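Side-chain contacts in glutaminyl-tRNA synthetase (Saccharomyces cerevisiae, PDB 3TL4), which attaches glutamine to tRNA(Gln) at the expense of ATP, the chain here being the appended N-terminal tRNA-binding domain of the enzyme: residues E23-K26 with V30-S33; K49-L54 with N75-G80; S60-T65 with A90-V95; T84-D89 with L158-P163. All coordinates share one frame; numbering follows the deposited sequence.

How the contacts relate
Contacts 1, 2 and 3 knit together the helices of one lobe of this all-helical domain, and contact 4 ties that lobe to a loop leading into helix 166-178. Helix 49-62 serves both contact 2 and contact 3, and helix 85-98 serves contacts 3 and 4. Contact 1 meets contact 3 where S33 OG lies 2.8 Å from G64 N, a probable hydrogen bond. Contact 2 reaches contact 4 through L54 CD2, 3.6 Å from T84 C, and contact 3 does so through A90 CB, 3.7 Å from W160 CH2. Contacts 1 and 4 are the far ends, their centres 25 Å apart. The catalytic core of the synthetase is not part of this chain.

Contact 1. Residues E23-K26 with V30-S33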
loop_
_atom_site.group_PDB
_atom_site.type_symbol
_atom_site.label_atom_id
_atom_site.label_comp_id
_atom_site.label_asym_id
_atom_site.label_seq_id
_atom_site.Cartn_x
_atom_site.Cartn_y
_atom_site.Cartn_z
ATOM N N GLU A 23 -2.202 0.357 23.008
ATOM C CA GLU A 23 -1.733 1.499 22.239
ATOM C C GLU A 23 -2.884 2.176 21.461
ATOM O O GLU A 23 -3.035 3.403 21.491
ATOM C CB GLU A 23 -0.629 1.019 21.297
ATOM C CG GLU A 23 -0.019 2.071 20.404
ATOM C CD GLU A 23 0.768 1.454 19.261
ATOM O OE1 GLU A 23 1.628 0.586 19.526
ATOM O OE2 GLU A 23 0.509 1.823 18.093
ATOM N N ILE A 24 -3.700 1.374 20.778
ATOM C CA ILE A 24 -4.841 1.892 20.025
ATOM C C ILE A 24 -5.811 2.759 20.855
ATOM O O ILE A 24 -6.226 3.832 20.406
ATOM C CB ILE A 24 -5.638 0.763 19.343
ATOM C CG1 ILE A 24 -4.822 0.142 18.203
ATOM C CG2 ILE A 24 -6.973 1.302 18.809
ATOM C CD1 ILE A 24 -5.425 -1.142 17.634
ATOM N N VAL A 25 -6.174 2.291 22.050
ATOM C CA VAL A 25 -7.146 2.998 22.888
ATOM C C VAL A 25 -6.562 4.277 23.498
ATOM O O VAL A 25 -7.290 5.091 24.068
ATOM C CB VAL A 25 -7.723 2.102 24.019
ATOM C CG1 VAL A 25 -8.651 1.042 23.452
ATOM C CG2 VAL A 25 -6.604 1.458 24.826
ATOM N N LYS A 26 -5.246 4.439 23.385
ATOM C CA LYS A 26 -4.600 5.693 23.743
ATOM C C LYS A 26 -5.211 6.816 22.900
ATOM O O LYS A 26 -5.375 7.944 23.368
ATOM C CB LYS A 26 -3.090 5.608 23.485
ATOM C CG LYS A 26 -2.203 5.523 24.736
ATOM C CD LYS A 26 -2.557 4.336 25.611
ATOM C CE LYS A 26 -1.545 4.166 26.728
ATOM N NZ LYS A 26 -1.955 3.095 27.678
ATOM N N VAL A 30 -9.375 7.610 16.747
ATOM C CA VAL A 30 -9.060 6.462 15.918
ATOM C C VAL A 30 -9.760 5.186 16.408
ATOM O O VAL A 30 -10.223 4.374 15.597
ATOM C CB VAL A 30 -7.540 6.265 15.848
ATOM C CG1 VAL A 30 -7.192 4.985 15.113
ATOM C CG2 VAL A 30 -6.890 7.484 15.177
ATOM N N SER A 31 -9.841 5.022 17.730
ATOM C CA SER A 31 -10.545 3.899 18.343
ATOM C C SER A 31 -12.031 3.895 18.020
ATOM O O SER A 31 -12.601 2.839 17.755
ATOM C CB SER A 31 -10.375 3.909 19.865
ATOM O OG SER A 31 -9.152 3.311 20.247
ATOM N N ASP A 32 -12.657 5.071 18.062
ATOM C CA ASP A 32 -14.070 5.205 17.701
ATOM C C ASP A 32 -14.326 4.760 16.270
ATOM O O ASP A 32 -15.311 4.078 15.998
ATOM C CB ASP A 32 -14.551 6.650 17.863
ATOM C CG ASP A 32 -14.787 7.024 19.305
ATOM O OD1 ASP A 32 -15.182 6.132 20.088
ATOM O OD2 ASP A 32 -14.576 8.207 19.656
ATOM N N SER A 33 -13.457 5.181 15.350
ATOM C CA SER A 33 -13.602 4.805 13.945
ATOM C C SER A 33 -13.335 3.316 13.776
ATOM O O SER A 33 -14.064 2.627 13.063
ATOM C CB SER A 33 -12.671 5.609 13.032
ATOM O OG SER A 33 -12.762 6.997 13.280
#
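The tight turn that links helix 18-24 to helix 28-39 folds I24 and V25 back onto S31, and the serine hydroxyl does nearly all the touching. S31 OG sits 3.0 Å from I24 O in a weak hydrogen bond. N27 O, in the turn itself, also lies within reach of that hydroxyl, so the one proton may be given to either carbonyl. The hydroxyl stands beside its own backbone N and anti to the carbonyl carbon (chi1 -83°), a setting that turns it back toward the turn and the end of the preceding helix.

Carbon atoms close in around the same oxygen. I24 CG2, the methyl branch, comes to 3.3 Å from S31 OG, and V25 CA approaches S31 OG as closely, also at 3.3 Å. The side chain of V25 starts off away from S31, and its CG1 stays 4.0 Å from S31 OG. Within the turn, K26 N bonds back to E23 O, while N27 OD1 takes the backbone N-H of V30.

F11 of helix 4-13 packs on both I24 and S31, and H56 of helix 49-62 lies against I24 and V30, so both helices cover parts of this buried junction.

Contact 2. Residues K49-L54 with N75-G80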
loop_
_atom_site.group_PDB
_atom_site.type_symbol
_atom_site.label_atom_id
_atom_site.label_comp_id
_atom_site.label_asym_id
_atom_site.label_seq_id
_atom_site.Cartn_x
_atom_site.Cartn_y
_atom_site.Cartn_z
ATOM N N LYS A 49 -3.976 -10.922 10.389
ATOM C CA LYS A 49 -2.977 -9.889 10.632
ATOM C C LYS A 49 -3.043 -8.809 9.561
ATOM O O LYS A 49 -2.925 -7.621 9.851
ATOM C CB LYS A 49 -1.575 -10.503 10.703
ATOM C CG LYS A 49 -0.478 -9.509 11.031
ATOM C CD LYS A 49 0.785 -10.206 11.543
ATOM C CE LYS A 49 1.474 -11.015 10.458
ATOM N NZ LYS A 49 2.131 -10.140 9.447
ATOM N N SER A 50 -3.256 -9.240 8.323
ATOM C CA SER A 50 -3.330 -8.340 7.183
ATOM C C SER A 50 -4.541 -7.393 7.230
ATOM O O SER A 50 -4.387 -6.177 7.131
ATOM C CB SER A 50 -3.320 -9.151 5.880
ATOM O OG SER A 50 -3.573 -8.336 4.743
ATOM N N THR A 51 -5.745 -7.936 7.376
ATOM C CA THR A 51 -6.932 -7.079 7.338
ATOM C C THR A 51 -7.097 -6.238 8.616
ATOM O O THR A 51 -7.509 -5.082 8.543
ATOM C CB THR A 51 -8.228 -7.850 6.963
ATOM O OG1 THR A 51 -8.415 -8.957 7.840
ATOM C CG2 THR A 51 -8.148 -8.373 5.530
ATOM N N ARG A 52 -6.745 -6.801 9.774
ATOM C CA ARG A 52 -6.677 -6.012 11.003
ATOM C C ARG A 52 -5.808 -4.763 10.791
ATOM O O ARG A 52 -6.184 -3.649 11.173
ATOM C CB ARG A 52 -6.105 -6.837 12.170
ATOM C CG ARG A 52 -7.035 -7.913 12.728
ATOM C CD ARG A 52 -6.492 -8.444 14.047
ATOM N NE ARG A 52 -5.342 -9.323 13.857
ATOM C CZ ARG A 52 -5.452 -10.628 13.672
ATOM N NH1 ARG A 52 -6.659 -11.180 13.657
ATOM N NH2 ARG A 52 -4.374 -11.380 13.499
ATOM N N ALA A 53 -4.641 -4.952 10.184
ATOM C CA ALA A 53 -3.721 -3.846 9.961
ATOM C C ALA A 53 -4.303 -2.840 8.972
ATOM O O ALA A 53 -4.182 -1.638 9.152
ATOM C CB ALA A 53 -2.376 -4.369 9.453
ATOM N N LEU A 54 -4.941 -3.346 7.927
ATOM C CA LEU A 54 -5.496 -2.491 6.891
ATOM C C LEU A 54 -6.677 -1.678 7.412
ATOM O O LEU A 54 -6.820 -0.498 7.076
ATOM C CB LEU A 54 -5.902 -3.322 5.666
ATOM C CG LEU A 54 -4.737 -3.935 4.891
ATOM C CD1 LEU A 54 -5.236 -4.912 3.820
ATOM C CD2 LEU A 54 -3.894 -2.846 4.268
ATOM N N ASN A 75 -15.420 -3.259 2.983
ATOM C CA ASN A 75 -15.729 -4.448 2.193
ATOM C C ASN A 75 -14.578 -4.817 1.255
ATOM O O ASN A 75 -14.285 -5.991 1.042
ATOM C CB ASN A 75 -17.013 -4.248 1.384
ATOM C CG ASN A 75 -18.249 -4.084 2.267
ATOM O OD1 ASN A 75 -18.332 -4.634 3.373
ATOM N ND2 ASN A 75 -19.223 -3.331 1.769
ATOM N N GLY A 76 -13.923 -3.801 0.703
ATOM C CA GLY A 76 -12.773 -4.006 -0.152
ATOM C C GLY A 76 -11.622 -4.640 0.602
ATOM O O GLY A 76 -10.955 -5.539 0.094
ATOM N N ILE A 77 -11.380 -4.179 1.822
ATOM C CA ILE A 77 -10.346 -4.798 2.634
ATOM C C ILE A 77 -10.734 -6.248 2.910
ATOM O O ILE A 77 -10.019 -7.168 2.513
ATOM C CB ILE A 77 -10.106 -4.029 3.963
ATOM C CG1 ILE A 77 -9.438 -2.681 3.687
ATOM C CG2 ILE A 77 -9.254 -4.846 4.910
ATOM C CD1 ILE A 77 -9.570 -1.651 4.813
ATOM N N ILE A 78 -11.874 -6.463 3.568
ATOM C CA ILE A 78 -12.198 -7.815 4.009
ATOM C C ILE A 78 -12.393 -8.801 2.860
ATOM O O ILE A 78 -12.165 -9.996 3.032
ATOM C CB ILE A 78 -13.370 -7.887 5.020
ATOM C CG1 ILE A 78 -14.693 -7.494 4.373
ATOM C CG2 ILE A 78 -13.060 -7.049 6.247
ATOM C CD1 ILE A 78 -15.904 -7.976 5.152
ATOM N N ASN A 79 -12.776 -8.317 1.684
ATOM C CA ASN A 79 -12.882 -9.221 0.536
ATOM C C ASN A 79 -11.603 -9.373 -0.306
ATOM O O ASN A 79 -11.606 -10.078 -1.295
ATOM C CB ASN A 79 -14.109 -8.900 -0.338
ATOM C CG ASN A 79 -13.808 -7.900 -1.413
ATOM O OD1 ASN A 79 -12.787 -7.226 -1.370
ATOM N ND2 ASN A 79 -14.702 -7.786 -2.391
ATOM N N GLY A 80 -10.514 -8.717 0.084
ATOM C CA GLY A 80 -9.227 -8.945 -0.566
ATOM C C GLY A 80 -8.967 -8.092 -1.801
ATOM O O GLY A 80 -7.957 -8.261 -2.479
#
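I77 is the side chain that T51 and L54 receive, and it carries the packing of helix 70-78 on helix 49-62 in the helical lobe of the tRNA-binding domain. At CB the isoleucine divides. CG2 stands anti to the backbone N and is the busier branch: it lies 3.7 Å from T51 CG2 and 3.8 Å from L54 CB, lodged between residues about one helical turn apart. The other branch, CG1, stands beside the backbone N (chi1 -70°) and passes L54 CB at 4.1 Å. From there the chain runs on extended to CD1, which ends against the backbone of the opposing helix, 3.7 Å from L54 O. I77 thus meets L54 along both branches, whereas the T51 and I77 side chains run antiparallel as they pass.

The helices come close at this point, the CA atoms of T51 and I77 being only 6.2 Å apart. T51 turns its methyl to the contact and keeps its hydroxyl for another partner, OG1 being hydrogen-bonded to Y45 OH. I78 adds little here; its side chain leads off to P42 and Y45. V88 of helix 85-98 packs on both L54 and I77, so a third helix closes this buried patch.

Helix 70-78 finishes in a Schellman motif at G80, whose positive phi would jam a CB against N79 O. One of the motif's bonds runs from G80 N to I77 O, 2.9 Å, and T51 CG2 lies 3.7 Å from that same I77 O.

Contact 3. Residues S60-T65 with A90-V95; sequences SFVKGT and AAFKYV
F61 lays its CB squarely on the ring of F92: the carbon stands 3.7 Å from the centroid of the F92 ring and only 2° off the ring normal, a CH-pi contact over the middle of the face. The two aromatic rings themselves barely overlap. Their planes are near parallel, at 28°, but slid apart, with the F61 ring running on past F92 toward V88 and D89. At the far end of its ring, F92 CZ touches the backbone at F61 O, 3.6 Å away, and V62 CG2 approaches F92 CE1 at a slant, 4.1 Å away.

F92 gets there with CG anti to the backbone N (chi1 171°), which carries the ring out from helix 85-98 to the last turn of helix 49-62. The contact thus joins two helices of the lobe just where one ends: K63 turns to positive phi, and a type I' turn from V62 to T65 is closed by a bond from T65 N to V62 O. Replacing F92 with an alanine would probably uncover F61 CB and V62 CG2 and open a gap between the two helices. V62 also packs on S33 of helix 28-39.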
loop_
_atom_site.group_PDB
_atom_site.type_symbol
_atom_site.label_atom_id
_atom_site.label_comp_id
_atom_site.label_asym_id
_atom_site.label_seq_id
_atom_site.Cartn_x
_atom_site.Cartn_y
_atom_site.Cartn_z
ATOM N N SER A 60 -7.120 5.117 10.975
ATOM C CA SER A 60 -6.170 6.190 11.247
ATOM C C SER A 60 -6.353 7.345 10.246
ATOM O O SER A 60 -6.001 8.493 10.543
ATOM C CB SER A 60 -4.730 5.659 11.280
ATOM O OG SER A 60 -4.180 5.565 9.981
ATOM N N PHE A 61 -6.929 7.037 9.079
ATOM C CA PHE A 61 -7.262 8.046 8.072
ATOM C C PHE A 61 -8.564 8.773 8.428
ATOM O O PHE A 61 -8.668 9.986 8.288
ATOM C CB PHE A 61 -7.456 7.384 6.715
ATOM C CG PHE A 61 -6.234 6.729 6.174
ATOM C CD1 PHE A 61 -4.987 7.296 6.355
ATOM C CD2 PHE A 61 -6.335 5.543 5.479
ATOM C CE1 PHE A 61 -3.871 6.687 5.850
ATOM C CE2 PHE A 61 -5.224 4.929 4.961
ATOM C CZ PHE A 61 -3.987 5.497 5.147
ATOM N N VAL A 62 -9.557 8.009 8.870
ATOM C CA VAL A 62 -10.864 8.546 9.232
ATOM C C VAL A 62 -10.791 9.377 10.514
ATOM O O VAL A 62 -11.441 10.415 10.616
ATOM C CB VAL A 62 -11.889 7.410 9.413
ATOM C CG1 VAL A 62 -13.200 7.947 9.951
ATOM C CG2 VAL A 62 -12.103 6.681 8.100
ATOM N N LYS A 63 -9.997 8.894 11.473
ATOM C CA LYS A 63 -9.670 9.562 12.750
ATOM C C LYS A 63 -10.804 10.324 13.434
ATOM O O LYS A 63 -10.717 11.536 13.671
ATOM C CB LYS A 63 -8.378 10.410 12.647
ATOM C CG LYS A 63 -8.395 11.476 11.554
ATOM C CD LYS A 63 -6.991 12.013 11.240
ATOM C CE LYS A 63 -6.997 12.893 9.975
ATOM N NZ LYS A 63 -6.992 14.365 10.237
ATOM N N GLY A 64 -11.861 9.587 13.756
ATOM C CA GLY A 64 -12.970 10.111 14.522
ATOM C C GLY A 64 -14.062 10.758 13.699
ATOM O O GLY A 64 -15.155 10.995 14.202
ATOM N N THR A 65 -13.775 11.041 12.435
ATOM C CA THR A 65 -14.745 11.707 11.566
ATOM C C THR A 65 -15.671 10.728 10.851
ATOM O O THR A 65 -15.316 9.581 10.632
ATOM C CB THR A 65 -14.036 12.556 10.504
ATOM O OG1 THR A 65 -13.179 13.508 11.147
ATOM C CG2 THR A 65 -15.058 13.291 9.657
ATOM N N ALA A 90 -5.553 5.273 -1.191
ATOM C CA ALA A 90 -6.249 5.655 -2.421
ATOM C C ALA A 90 -7.778 5.507 -2.328
ATOM O O ALA A 90 -8.513 6.392 -2.723
ATOM C CB ALA A 90 -5.716 4.854 -3.607
ATOM N N ALA A 91 -8.249 4.370 -1.838
ATOM C CA ALA A 91 -9.679 4.144 -1.718
ATOM C C ALA A 91 -10.295 5.180 -0.769
ATOM O O ALA A 91 -11.373 5.702 -1.022
ATOM C CB ALA A 91 -9.951 2.732 -1.232
ATOM N N PHE A 92 -9.603 5.467 0.326
ATOM C CA PHE A 92 -10.027 6.513 1.251
ATOM C C PHE A 92 -10.102 7.881 0.573
ATOM O O PHE A 92 -11.085 8.595 0.697
ATOM C CB PHE A 92 -9.102 6.582 2.468
ATOM C CG PHE A 92 -9.359 7.770 3.340
ATOM C CD1 PHE A 92 -10.443 7.791 4.203
ATOM C CD2 PHE A 92 -8.532 8.875 3.285
ATOM C CE1 PHE A 92 -10.704 8.896 4.992
ATOM C CE2 PHE A 92 -8.776 9.975 4.082
ATOM C CZ PHE A 92 -9.867 9.985 4.936
ATOM N N LYS A 93 -9.059 8.254 -0.148
ATOM C CA LYS A 93 -9.084 9.534 -0.828
ATOM C C LYS A 93 -10.214 9.618 -1.840
ATOM O O LYS A 93 -10.804 10.677 -2.006
ATOM C CB LYS A 93 -7.731 9.844 -1.467
ATOM C CG LYS A 93 -6.704 10.258 -0.430
ATOM C CD LYS A 93 -5.271 10.139 -0.925
ATOM C CE LYS A 93 -4.301 10.501 0.199
ATOM N NZ LYS A 93 -2.871 10.338 -0.191
ATOM N N TYR A 94 -10.525 8.503 -2.498
ATOM C CA TYR A 94 -11.560 8.490 -3.528
ATOM C C TYR A 94 -12.930 8.642 -2.910
ATOM O O TYR A 94 -13.756 9.414 -3.389
ATOM C CB TYR A 94 -11.540 7.194 -4.350
ATOM C CG TYR A 94 -12.582 7.203 -5.457
ATOM C CD1 TYR A 94 -12.307 7.802 -6.673
ATOM C CD2 TYR A 94 -13.852 6.648 -5.272
ATOM C CE1 TYR A 94 -13.244 7.837 -7.696
ATOM C CE2 TYR A 94 -14.810 6.685 -6.300
ATOM C CZ TYR A 94 -14.486 7.285 -7.509
ATOM O OH TYR A 94 -15.380 7.349 -8.556
ATOM N N VAL A 95 -13.169 7.884 -1.851
ATOM C CA VAL A 95 -14.467 7.867 -1.206
ATOM C C VAL A 95 -14.716 9.207 -0.533
ATOM O O VAL A 95 -15.846 9.704 -0.535
ATOM C CB VAL A 95 -14.610 6.668 -0.239
ATOM C CG1 VAL A 95 -15.917 6.747 0.531
ATOM C CG2 VAL A 95 -14.555 5.363 -1.025
#

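Contact 4. Residues T84-D89 with L158-P163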
loop_
_atom_site.group_PDB
_atom_site.type_symbol
_atom_site.label_atom_id
_atom_site.label_comp_id
_atom_site.label_asym_id
_atom_site.label_seq_id
_atom_site.Cartn_x
_atom_site.Cartn_y
_atom_site.Cartn_z
ATOM N N THR A 84 -3.126 -3.431 0.107
ATOM C CA THR A 84 -2.014 -2.656 0.675
ATOM C C THR A 84 -2.475 -1.356 1.334
ATOM O O THR A 84 -3.593 -0.887 1.090
ATOM C CB THR A 84 -0.925 -2.340 -0.388
ATOM O OG1 THR A 84 -1.484 -1.520 -1.415
ATOM C CG2 THR A 84 -0.403 -3.616 -1.022
ATOM N N SER A 85 -1.610 -0.794 2.177
ATOM C CA SER A 85 -1.850 0.505 2.798
ATOM C C SER A 85 -2.037 1.547 1.723
ATOM O O SER A 85 -2.811 2.496 1.882
ATOM C CB SER A 85 -0.659 0.923 3.654
ATOM O OG SER A 85 -0.479 0.027 4.725
ATOM N N LEU A 86 -1.292 1.363 0.639
ATOM C CA LEU A 86 -1.339 2.242 -0.518
ATOM C C LEU A 86 -2.716 2.214 -1.189
ATOM O O LEU A 86 -3.252 3.258 -1.535
ATOM C CB LEU A 86 -0.245 1.842 -1.507
ATOM C CG LEU A 86 0.069 2.855 -2.601
ATOM C CD1 LEU A 86 0.743 4.066 -1.992
ATOM C CD2 LEU A 86 0.948 2.236 -3.674
ATOM N N GLN A 87 -3.290 1.026 -1.361
ATOM C CA GLN A 87 -4.633 0.903 -1.948
ATOM C C GLN A 87 -5.687 1.452 -1.008
ATOM O O GLN A 87 -6.679 2.042 -1.449
ATOM C CB GLN A 87 -4.980 -0.552 -2.266
ATOM C CG GLN A 87 -4.210 -1.151 -3.436
ATOM C CD GLN A 87 -4.736 -2.518 -3.813
ATOM O OE1 GLN A 87 -4.363 -3.523 -3.218
ATOM N NE2 GLN A 87 -5.609 -2.561 -4.806
ATOM N N VAL A 88 -5.481 1.251 0.288
ATOM C CA VAL A 88 -6.439 1.745 1.272
ATOM C C VAL A 88 -6.421 3.271 1.329
ATOM O O VAL A 88 -7.467 3.909 1.447
ATOM C CB VAL A 88 -6.205 1.146 2.664
ATOM C CG1 VAL A 88 -7.193 1.736 3.668
ATOM C CG2 VAL A 88 -6.346 -0.365 2.601
ATOM N N ASP A 89 -5.233 3.852 1.243
ATOM C CA ASP A 89 -5.115 5.306 1.214
ATOM C C ASP A 89 -5.802 5.882 -0.036
ATOM O O ASP A 89 -6.550 6.855 0.050
ATOM C CB ASP A 89 -3.644 5.744 1.302
ATOM C CG ASP A 89 -3.480 7.263 1.281
ATOM O OD1 ASP A 89 -3.702 7.915 2.325
ATOM O OD2 ASP A 89 -3.128 7.806 0.213
ATOM N N LEU A 158 4.345 2.031 -12.290
ATOM C CA LEU A 158 4.708 1.084 -11.227
ATOM C C LEU A 158 4.086 1.408 -9.868
ATOM O O LEU A 158 4.444 0.805 -8.858
ATOM C CB LEU A 158 6.233 0.988 -11.083
ATOM C CG LEU A 158 6.914 0.513 -12.365
ATOM C CD1 LEU A 158 8.411 0.342 -12.150
ATOM C CD2 LEU A 158 6.260 -0.784 -12.817
ATOM N N LYS A 159 3.169 2.361 -9.846
ATOM C CA LYS A 159 2.492 2.738 -8.609
ATOM C C LYS A 159 1.968 1.535 -7.832
ATOM O O LYS A 159 2.128 1.455 -6.616
ATOM C CB LYS A 159 1.330 3.681 -8.910
ATOM C CG LYS A 159 0.529 4.068 -7.672
ATOM C CD LYS A 159 -0.594 5.035 -8.014
ATOM C CE LYS A 159 -1.124 5.722 -6.758
ATOM N NZ LYS A 159 -2.334 6.546 -7.032
ATOM N N TRP A 160 1.340 0.604 -8.541
ATOM C CA TRP A 160 0.693 -0.541 -7.897
ATOM C C TRP A 160 1.547 -1.803 -7.872
ATOM O O TRP A 160 1.108 -2.839 -7.376
ATOM C CB TRP A 160 -0.650 -0.831 -8.566
ATOM C CG TRP A 160 -1.573 0.350 -8.550
ATOM C CD1 TRP A 160 -2.072 1.020 -9.629
ATOM C CD2 TRP A 160 -2.087 1.018 -7.391
ATOM N NE1 TRP A 160 -2.880 2.050 -9.218
ATOM C CE2 TRP A 160 -2.904 2.074 -7.848
ATOM C CE3 TRP A 160 -1.941 0.823 -6.012
ATOM C CZ2 TRP A 160 -3.569 2.936 -6.974
ATOM C CZ3 TRP A 160 -2.603 1.673 -5.149
ATOM C CH2 TRP A 160 -3.410 2.718 -5.634
ATOM N N ALA A 161 2.763 -1.716 -8.403
ATOM C CA ALA A 161 3.683 -2.857 -8.416
ATOM C C ALA A 161 4.284 -3.123 -7.032
ATOM O O ALA A 161 4.407 -2.208 -6.210
ATOM C CB ALA A 161 4.811 -2.645 -9.470
ATOM N N ASP A 162 4.642 -4.382 -6.781
ATOM C CA ASP A 162 5.344 -4.766 -5.557
ATOM C C ASP A 162 6.789 -4.292 -5.643
ATOM O O ASP A 162 7.535 -4.740 -6.500
ATOM C CB ASP A 162 5.277 -6.288 -5.366
ATOM C CG ASP A 162 6.090 -6.783 -4.172
ATOM O OD1 ASP A 162 6.551 -5.958 -3.350
ATOM O OD2 ASP A 162 6.255 -8.018 -4.060
ATOM N N PRO A 163 7.179 -3.371 -4.755
ATOM C CA PRO A 163 8.478 -2.684 -4.840
ATOM C C PRO A 163 9.656 -3.534 -4.391
ATOM O O PRO A 163 10.789 -3.054 -4.420
ATOM C CB PRO A 163 8.308 -1.490 -3.894
ATOM C CG PRO A 163 7.292 -1.948 -2.894
ATOM C CD PRO A 163 6.355 -2.883 -3.635
#
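Apolar contacts come first: L86 and Q87, in the first turn of helix 85-98, meet the six-membered ring of W160 obliquely. L86 CG lies 3.9 Å from W160 CZ3, and Q87 CG is nearer, 3.7 Å from W160 CZ3. K159 joins from its own loop, its CG 3.9 Å above one face of the W160 indole. A methyl against a carbonyl oxygen is a separate kind of contact: the first torsion of L86 (chi1 -166°) sends its branch toward the loop, where CD2 comes 3.3 Å from K159 O.

No hydrogen bond crosses the contact; T84 and Q87 use their polar atoms elsewhere. T84 is the N-cap of helix 85-98, its OG1 accepting from Q87 N at 3.1 Å with an angle of 154°. The amide of Q87 gives NE2 to S111 O and takes K83 N at OE1. In the loop, a type I turn from L158 to A161 presents W160, which also touches I115.

A serine in place of W160 would probably leave Q87 CG and the L86 side chain without the ring they pack on. The seam between helix and loop is modest and mainly apolar, and it depends on shape and dispersion.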